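Local coordinates for protein class B carbapenemase GOB-18 (Elizabethkingia meningoseptica, PDB 5K0W) that probably hydrolyses beta-lactam antibiotics, carbapenems included, as a class B3 metallo-beta-lactamase with two zinc ions in its active site, at residues P37-G42 with K187-K192; E72-I77 with Q108-E113. One frame throughout, in Å; residues are numbered along the deposited sequence. Where two conformers were deposited one is given.

Contact 1 (P37-G42 with K187-K192); sequences PFRIAG and KDEKRK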
ATOM      1  N   PRO A  37      -9.783  14.331   0.737  1.00 24.39           N
ATOM      2  CA  PRO A  37      -8.572  14.106   1.546  1.00 24.19           C
ATOM      3  C   PRO A  37      -8.652  14.647   2.978  1.00 27.93           C
ATOM      4  O   PRO A  37      -9.366  15.619   3.231  1.00 29.02           O
ATOM      5  CB  PRO A  37      -7.474  14.800   0.731  1.00 25.79           C
ATOM      6  CG  PRO A  37      -8.189  15.859  -0.030  1.00 30.01           C
ATOM      7  CD  PRO A  37      -9.484  15.202  -0.421  1.00 25.64           C
ATOM      8  N   PHE A  38      -7.938  13.992   3.920  1.00 22.02           N
ATOM      9  CA  PHE A  38      -7.897  14.383   5.329  1.00 19.56           C
ATOM     10  C   PHE A  38      -6.541  14.109   5.987  1.00 20.55           C
ATOM     11  O   PHE A  38      -5.735  13.343   5.465  1.00 18.67           O
ATOM     12  CB  PHE A  38      -9.065  13.740   6.123  1.00 21.00           C
ATOM     13  CG  PHE A  38      -8.945  12.273   6.458  1.00 22.39           C
ATOM     14  CD1 PHE A  38      -9.255  11.297   5.514  1.00 25.60           C
ATOM     15  CD2 PHE A  38      -8.550  11.860   7.727  1.00 24.27           C
ATOM     16  CE1 PHE A  38      -9.160   9.931   5.833  1.00 26.10           C
ATOM     17  CE2 PHE A  38      -8.432  10.496   8.036  1.00 26.97           C
ATOM     18  CZ  PHE A  38      -8.721   9.541   7.082  1.00 24.81           C
ATOM     19  N   ARG A  39      -6.308  14.725   7.146  1.00 18.64           N
ATOM     20  CA  ARG A  39      -5.101  14.549   7.943  1.00 18.76           C
ATOM     21  C   ARG A  39      -5.308  13.355   8.870  1.00 24.26           C
ATOM     22  O   ARG A  39      -6.257  13.357   9.665  1.00 26.16           O
ATOM     23  CB  ARG A  39      -4.824  15.817   8.750  1.00 16.57           C
ATOM     24  CG  ARG A  39      -3.460  15.838   9.426  1.00 21.29           C
ATOM     25  CD  ARG A  39      -3.238  17.208  10.014  1.00 24.77           C
ATOM     26  NE  ARG A  39      -2.073  17.252  10.888  1.00 25.44           N
ATOM     27  CZ  ARG A  39      -1.988  18.009  11.976  1.00 27.14           C
ATOM     28  NH1 ARG A  39      -3.009  18.782  12.341  1.00  3.00           N
ATOM     29  NH2 ARG A  39      -0.891  17.988  12.717  1.00  4.43           N
ATOM     30  N   ILE A  40      -4.451  12.328   8.759  1.00 19.09           N
ATOM     31  CA  ILE A  40      -4.568  11.147   9.621  1.00 19.07           C
ATOM     32  C   ILE A  40      -3.984  11.482  11.000  1.00 24.03           C
ATOM     33  O   ILE A  40      -4.731  11.573  11.983  1.00 23.55           O
ATOM     34  CB  ILE A  40      -3.973   9.860   8.970  1.00 21.77           C
ATOM     35  CG1 ILE A  40      -4.731   9.518   7.692  1.00 22.01           C
ATOM     36  CG2 ILE A  40      -3.985   8.662   9.949  1.00 22.80           C
ATOM     37  CD1 ILE A  40      -3.921   8.778   6.666  1.00 29.57           C
ATOM     38  N   ALA A  41      -2.662  11.713  11.045  1.00 22.02           N
ATOM     39  CA  ALA A  41      -1.902  12.042  12.250  1.00 22.81           C
ATOM     40  C   ALA A  41      -0.624  12.760  11.859  1.00 27.76           C
ATOM     41  O   ALA A  41       0.098  12.301  10.973  1.00 28.30           O
ATOM     42  CB  ALA A  41      -1.551  10.769  13.011  1.00 23.59           C
ATOM     43  N   GLY A  42      -0.342  13.860  12.537  1.00 23.56           N
ATOM     44  CA  GLY A  42       0.851  14.658  12.293  1.00 23.39           C
ATOM     45  C   GLY A  42       0.988  15.089  10.852  1.00 27.36           C
ATOM     46  O   GLY A  42       0.155  15.843  10.341  1.00 26.12           O
ATOM     47  N   LYS A 187       4.654  13.589  14.235  1.00 20.82           N
ATOM     48  CA  LYS A 187       4.199  14.371  15.371  1.00 20.65           C
ATOM     49  C   LYS A 187       3.317  15.545  15.030  1.00 24.84           C
ATOM     50  O   LYS A 187       3.434  16.161  13.960  1.00 23.81           O
ATOM     51  CB  LYS A 187       5.391  14.798  16.260  1.00 23.13           C
ATOM     52  CG  LYS A 187       6.317  15.846  15.629  1.00 36.61           C
ATOM     53  CD  LYS A 187       7.786  15.707  16.049  1.00 51.10           C
ATOM     54  CE  LYS A 187       8.715  15.273  14.907  1.00 62.31           C
ATOM     55  NZ  LYS A 187       8.475  13.867  14.435  1.00 62.22           N
ATOM     56  N   ASP A 188       2.412  15.846  15.951  1.00 22.72           N
ATOM     57  CA  ASP A 188       1.588  17.035  15.859  1.00 23.05           C
ATOM     58  C   ASP A 188       2.016  17.923  17.033  1.00 29.87           C
ATOM     59  O   ASP A 188       3.047  17.664  17.659  1.00 30.47           O
ATOM     60  CB  ASP A 188       0.072  16.717  15.796  1.00 24.27           C
ATOM     61  CG  ASP A 188      -0.544  15.938  16.950  1.00 32.12           C
ATOM     62  OD1 ASP A 188       0.128  15.790  18.000  1.00 33.59           O
ATOM     63  OD2 ASP A 188      -1.710  15.486  16.808  1.00 31.68           O
ATOM     64  N   GLU A 189       1.252  18.966  17.313  1.00 28.65           N
ATOM     65  CA  GLU A 189       1.486  19.928  18.394  1.00 28.48           C
ATOM     66  C   GLU A 189       1.380  19.267  19.777  1.00 30.82           C
ATOM     67  O   GLU A 189       2.095  19.655  20.694  1.00 30.80           O
ATOM     68  CB  GLU A 189       0.520  21.136  18.248  1.00 29.69           C
ATOM     69  CG  GLU A 189      -0.837  20.834  17.605  1.00 39.81           C
ATOM     70  CD  GLU A 189      -0.933  20.583  16.100  1.00 57.45           C
ATOM     71  OE1 GLU A 189      -0.177  21.216  15.325  1.00 56.83           O
ATOM     72  OE2 GLU A 189      -1.747  19.716  15.701  1.00 38.53           O
ATOM     73  N   LYS A 190       0.519  18.238  19.883  1.00 25.91           N
ATOM     74  CA  LYS A 190       0.207  17.447  21.065  1.00 24.62           C
ATOM     75  C   LYS A 190       1.242  16.341  21.406  1.00 28.47           C
ATOM     76  O   LYS A 190       1.788  16.351  22.516  1.00 30.02           O
ATOM     77  CB  LYS A 190      -1.228  16.873  20.935  1.00 25.90           C
ATOM     78  CG  LYS A 190      -1.639  15.908  22.065  1.00 25.44           C
ATOM     79  CD  LYS A 190      -3.136  15.577  22.081  1.00 21.13           C
ATOM     80  CE  LYS A 190      -3.471  14.574  23.142  1.00 23.25           C
ATOM     81  NZ  LYS A 190      -3.979  13.298  22.559  1.00 32.56           N
ATOM     82  N   ARG A 191       1.487  15.384  20.489  1.00 22.75           N
ATOM     83  CA  ARG A 191       2.354  14.209  20.741  1.00 21.75           C
ATOM     84  C   ARG A 191       3.021  13.607  19.498  1.00 28.39           C
ATOM     85  O   ARG A 191       2.842  14.098  18.383  1.00 29.37           O
ATOM     86  CB  ARG A 191       1.512  13.102  21.427  1.00 16.83           C
ATOM     87  CG  ARG A 191       0.129  12.885  20.766  1.00 23.94           C
ATOM     88  CD  ARG A 191      -0.561  11.596  21.149  1.00 28.47           C
ATOM     89  NE  ARG A 191       0.241  10.448  20.744  1.00 31.32           N
ATOM     90  CZ  ARG A 191      -0.057   9.189  21.014  1.00 37.71           C
ATOM     91  NH1 ARG A 191       0.759   8.217  20.639  1.00 21.32           N
ATOM     92  NH2 ARG A 191      -1.176   8.888  21.662  1.00 26.05           N
ATOM     93  N   LYS A 192       3.779  12.517  19.708  1.00 26.43           N
ATOM     94  CA  LYS A 192       4.436  11.691  18.685  1.00 26.12           C
ATOM     95  C   LYS A 192       3.519  10.475  18.478  1.00 31.77           C
ATOM     96  O   LYS A 192       2.750  10.127  19.382  1.00 32.34           O
ATOM     97  CB  LYS A 192       5.832  11.223  19.155  1.00 27.31           C
ATOM     98  CG  LYS A 192       6.896  12.323  19.144  1.00 45.71           C
ATOM     99  CD  LYS A 192       8.253  11.804  19.617  1.00 63.17           C
ATOM    100  CE  LYS A 192       9.238  12.897  19.960  1.00 78.73           C
ATOM    101  NZ  LYS A 192       9.826  13.529  18.743  1.00 88.08           N
TER
HETATM  102  O   HOH W   1       2.233  17.918  11.812  1.00 43.66           O
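A small, largely polar surface contact joins the two beta-sheets of the metallo-beta-lactamase alpha-beta/beta-alpha sandwich: R39 and G42, on and just after the edge strand 38-41 of the seven-stranded sheet, meet the turn 187-192 that links strands 180-187 and 192-198 of the other sheet. The link is a salt bridge, R39 NH2 to E189 OE2 at 3.6 Å. E189 OE2 lies at the edge of the guanidinium, near its plane, while the two flat groups are turned 72° apart and do not form the coplanar, two-pronged pairing of arginine with carboxylate. Arginine suits the place because it is long and has several N-H groups. Its CG stands anti to the backbone N (chi1 -170°) and the chain runs on extended alongside its own segment to the G42 carbonyl, where R39 NE donates to G42 O at 2.7 Å, almost straight and in the carbonyl plane on a lone pair. That bond holds the guanidinium steady while NH2 faces the turn, where it also meets D188 CB. A water takes a weak bond from R39 NH2 and donates to K187 O. G42 has a positive phi, which glycine adopts readily, and its CA lies 3.4 Å from K187 O.

D188 shapes the turn as an Asx motif. With chi1 at 59°, its CG sits between the backbone N and the carbonyl carbon, and OD1 can accept from the backbone N of R191. Its other oxygen, OD2, is hydrogen-bonded to the hydroxyls of Y193 and Y257; Y257 also bonds G42 N and makes a cation-pi contact with R39, tying both segments to one residue. The turn is closed by the backbone bond from D188 N to R191 O, 3.0 Å long.

Contact 2 (E72-I77 with Q108-E113); sequences ESFPII and QDFKTE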
ATOM      1  N   GLU A  72      -6.994   5.526 -13.526  1.00 25.94           N
ATOM      2  CA  GLU A  72      -7.920   6.651 -13.390  1.00 26.61           C
ATOM      3  C   GLU A  72      -7.889   7.376 -12.013  1.00 30.65           C
ATOM      4  O   GLU A  72      -8.591   8.368 -11.829  1.00 29.49           O
ATOM      5  CB  GLU A  72      -9.346   6.274 -13.864  1.00 28.04           C
ATOM      6  CG  GLU A  72      -9.987   5.105 -13.138  1.00 42.94           C
ATOM      7  CD  GLU A  72      -9.727   3.738 -13.741  1.00 71.77           C
ATOM      8  OE1 GLU A  72     -10.722   3.075 -14.116  1.00 70.17           O
ATOM      9  OE2 GLU A  72      -8.549   3.311 -13.805  1.00 61.27           O
ATOM     10  N   SER A  73      -7.057   6.884 -11.072  1.00 29.41           N
ATOM     11  CA  SER A  73      -6.903   7.491  -9.749  0.57 29.96           C
ATOM     12  C   SER A  73      -5.887   8.646  -9.803  1.00 35.56           C
ATOM     13  O   SER A  73      -5.805   9.441  -8.856  1.00 37.54           O
ATOM     14  CB  SER A  73      -6.449   6.452  -8.731  0.57 32.76           C
ATOM     15  OG  SER A  73      -5.046   6.288  -8.836  0.57 39.05           O
ATOM     16  N   PHE A  74      -5.119   8.748 -10.913  1.00 30.81           N
ATOM     17  CA  PHE A  74      -4.119   9.795 -11.142  1.00 30.34           C
ATOM     18  C   PHE A  74      -4.694  11.218 -11.034  1.00 34.27           C
ATOM     19  O   PHE A  74      -4.156  11.972 -10.219  1.00 35.42           O
ATOM     20  CB  PHE A  74      -3.369   9.590 -12.468  1.00 31.97           C
ATOM     21  CG  PHE A  74      -2.230  10.548 -12.714  1.00 33.57           C
ATOM     22  CD1 PHE A  74      -1.211  10.703 -11.776  1.00 36.57           C
ATOM     23  CD2 PHE A  74      -2.133  11.244 -13.911  1.00 35.70           C
ATOM     24  CE1 PHE A  74      -0.127  11.549 -12.026  1.00 37.03           C
ATOM     25  CE2 PHE A  74      -1.043  12.081 -14.165  1.00 38.25           C
ATOM     26  CZ  PHE A  74      -0.053  12.233 -13.217  1.00 36.00           C
ATOM     27  N   PRO A  75      -5.774  11.619 -11.773  1.00 28.56           N
ATOM     28  CA  PRO A  75      -6.316  12.972 -11.587  1.00 27.66           C
ATOM     29  C   PRO A  75      -6.860  13.208 -10.176  1.00 31.86           C
ATOM     30  O   PRO A  75      -6.670  14.305  -9.649  1.00 31.69           O
ATOM     31  CB  PRO A  75      -7.430  13.056 -12.630  1.00 29.38           C
ATOM     32  CG  PRO A  75      -7.794  11.668 -12.927  1.00 33.82           C
ATOM     33  CD  PRO A  75      -6.543  10.888 -12.805  1.00 29.97           C
ATOM     34  N   ILE A  76      -7.489  12.164  -9.555  1.00 28.03           N
ATOM     35  CA  ILE A  76      -8.058  12.178  -8.199  1.00 27.11           C
ATOM     36  C   ILE A  76      -6.994  12.461  -7.131  1.00 29.43           C
ATOM     37  O   ILE A  76      -7.191  13.359  -6.317  1.00 30.02           O
ATOM     38  CB  ILE A  76      -8.866  10.885  -7.884  1.00 30.53           C
ATOM     39  CG1 ILE A  76     -10.105  10.754  -8.801  1.00 31.22           C
ATOM     40  CG2 ILE A  76      -9.273  10.832  -6.384  1.00 32.03           C
ATOM     41  CD1 ILE A  76     -10.781   9.365  -8.793  1.00 41.31           C
ATOM     42  N   ILE A  77      -5.883  11.689  -7.120  1.00 23.74           N
ATOM     43  CA  ILE A  77      -4.802  11.854  -6.138  1.00 21.61           C
ATOM     44  C   ILE A  77      -4.171  13.218  -6.283  1.00 25.18           C
ATOM     45  O   ILE A  77      -3.975  13.902  -5.281  1.00 26.04           O
ATOM     46  CB  ILE A  77      -3.793  10.672  -6.128  1.00 23.19           C
ATOM     47  CG1 ILE A  77      -4.515   9.382  -5.704  1.00 21.99           C
ATOM     48  CG2 ILE A  77      -2.588  10.944  -5.192  1.00 23.63           C
ATOM     49  CD1 ILE A  77      -3.969   8.164  -6.225  1.00 24.14           C
ATOM     50  N   GLN A 108       3.611   5.159 -12.872  1.00 22.06           N
ATOM     51  CA  GLN A 108       4.388   5.669 -13.997  1.00 21.55           C
ATOM     52  C   GLN A 108       4.015   7.115 -14.270  1.00 27.63           C
ATOM     53  O   GLN A 108       4.906   7.938 -14.487  1.00 28.41           O
ATOM     54  CB  GLN A 108       4.219   4.799 -15.256  1.00 21.83           C
ATOM     55  CG  GLN A 108       5.181   5.171 -16.397  1.00 26.92           C
ATOM     56  CD  GLN A 108       6.645   5.102 -16.021  1.00 44.97           C
ATOM     57  OE1 GLN A 108       7.020   4.568 -14.992  1.00 42.90           O
ATOM     58  NE2 GLN A 108       7.504   5.673 -16.839  1.00 41.86           N
ATOM     59  N   ASP A 109       2.700   7.421 -14.218  1.00 24.33           N
ATOM     60  CA  ASP A 109       2.133   8.754 -14.418  1.00 23.58           C
ATOM     61  C   ASP A 109       2.780   9.723 -13.425  1.00 26.11           C
ATOM     62  O   ASP A 109       3.214  10.800 -13.829  1.00 25.20           O
ATOM     63  CB  ASP A 109       0.599   8.709 -14.246  1.00 26.20           C
ATOM     64  CG  ASP A 109      -0.162   7.843 -15.258  1.00 41.45           C
ATOM     65  OD1 ASP A 109       0.394   7.569 -16.349  1.00 44.38           O
ATOM     66  OD2 ASP A 109      -1.339   7.494 -14.982  1.00 42.20           O
ATOM     67  N   PHE A 110       2.929   9.296 -12.147  1.00 22.51           N
ATOM     68  CA  PHE A 110       3.584  10.077 -11.101  1.00 22.74           C
ATOM     69  C   PHE A 110       5.086  10.219 -11.345  1.00 30.92           C
ATOM     70  O   PHE A 110       5.601  11.341 -11.285  1.00 31.25           O
ATOM     71  CB  PHE A 110       3.315   9.505  -9.704  1.00 23.55           C
ATOM     72  CG  PHE A 110       2.084  10.094  -9.070  1.00 24.49           C
ATOM     73  CD1 PHE A 110       2.074  11.410  -8.617  1.00 27.69           C
ATOM     74  CD2 PHE A 110       0.922   9.344  -8.946  1.00 26.59           C
ATOM     75  CE1 PHE A 110       0.912  11.976  -8.067  1.00 28.19           C
ATOM     76  CE2 PHE A 110      -0.237   9.905  -8.383  1.00 29.96           C
ATOM     77  CZ  PHE A 110      -0.234  11.219  -7.949  1.00 27.42           C
ATOM     78  N   LYS A 111       5.782   9.095 -11.645  1.00 28.57           N
ATOM     79  CA  LYS A 111       7.228   9.101 -11.898  1.00 28.76           C
ATOM     80  C   LYS A 111       7.651  10.056 -13.017  1.00 32.77           C
ATOM     81  O   LYS A 111       8.636  10.773 -12.837  1.00 32.60           O
ATOM     82  CB  LYS A 111       7.777   7.690 -12.129  1.00 30.67           C
ATOM     83  CG  LYS A 111       9.200   7.533 -11.610  1.00 38.34           C
ATOM     84  CD  LYS A 111       9.847   6.281 -12.147  1.00 43.43           C
ATOM     85  CE  LYS A 111      11.348   6.382 -12.164  1.00 46.12           C
ATOM     86  NZ  LYS A 111      11.966   5.264 -12.925  1.00 47.24           N
ATOM     87  N   THR A 112       6.893  10.092 -14.140  1.00 29.31           N
ATOM     88  CA  THR A 112       7.195  10.966 -15.280  1.00 29.96           C
ATOM     89  C   THR A 112       6.873  12.440 -15.002  1.00 35.93           C
ATOM     90  O   THR A 112       7.698  13.309 -15.287  1.00 36.70           O
ATOM     91  CB  THR A 112       6.607  10.453 -16.637  1.00 39.06           C
ATOM     92  OG1 THR A 112       5.189  10.558 -16.667  1.00 35.61           O
ATOM     93  CG2 THR A 112       7.022   9.035 -16.975  1.00 40.85           C
ATOM     94  N   GLU A 113       5.693  12.721 -14.441  1.00 32.60           N
ATOM     95  CA  GLU A 113       5.241  14.085 -14.170  1.00 32.94           C
ATOM     96  C   GLU A 113       5.942  14.811 -13.030  1.00 39.22           C
ATOM     97  O   GLU A 113       5.899  16.046 -12.996  1.00 39.64           O
ATOM     98  CB  GLU A 113       3.716  14.132 -13.983  1.00 34.25           C
ATOM     99  CG  GLU A 113       2.980  14.485 -15.260  1.00 47.17           C
ATOM    100  CD  GLU A 113       1.478  14.638 -15.143  1.00 70.01           C
ATOM    101  OE1 GLU A 113       1.012  15.339 -14.213  1.00 53.44           O
ATOM    102  OE2 GLU A 113       0.764  14.088 -16.015  1.00 69.63           O
TER
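The segments 73-77 and 108-113 belong to two helices that pack with F74 nearest D109 (CA atoms 7.1 Å apart), their axes 10.8 Å from each other at closest and inclined at 56°. Both helices lie on one side of the seven-stranded sheet of the metallo-beta-lactamase fold, and F74 reaches from the first helix to the second. Its CG lies anti to the backbone N, carrying the ring across. There it makes a T-shaped stack with F110: the CD1-CE1 edge of F74 meets the face of F110, with centroids 5.0 Å apart and planes at 90°. Phenylalanine suits both positions, one ring offering an edge and the other a face, and F110 also packs on I91 and L94 of the sheet. I77, a branched apolar residue one helical turn after F74, adds CG2 against F110 CZ at 3.6 Å. The outer side is more polar. E113 brings its carboxylate to the rim of the F74 ring, near its plane, where the slightly positive C-H edge of a phenyl ring would be expected to suit it, and its OE1 is paired with K78. D109, whose OD1 is bridged to K146, turns its methylene to F74: CB sits 3.4 Å from the F74 ring centroid, only 2° off the normal, a CH-pi contact.

Overall arrangement
Contact 1 and contact 2 lie in different layers, their centres 25 Å and their nearest atoms about 7 Å apart. Along the chain they are nested: 72-77 and 108-113 both fall within the 144 residues that separate 37-42 from 187-192. Contact 2 joins helices 73-83 and 107-114 over the seven-stranded sheet, whereas contact 1 joins the edge of that sheet to the five-stranded one, away from the metal site. P37, just before the edge strand, touches N80 and K83 of helix 73-83. In contact 2 the I77 side chain is about 9 Å from that of the zinc ligand H103 and about 13 Å from a zinc ion, but neither contact supplies a metal ligand.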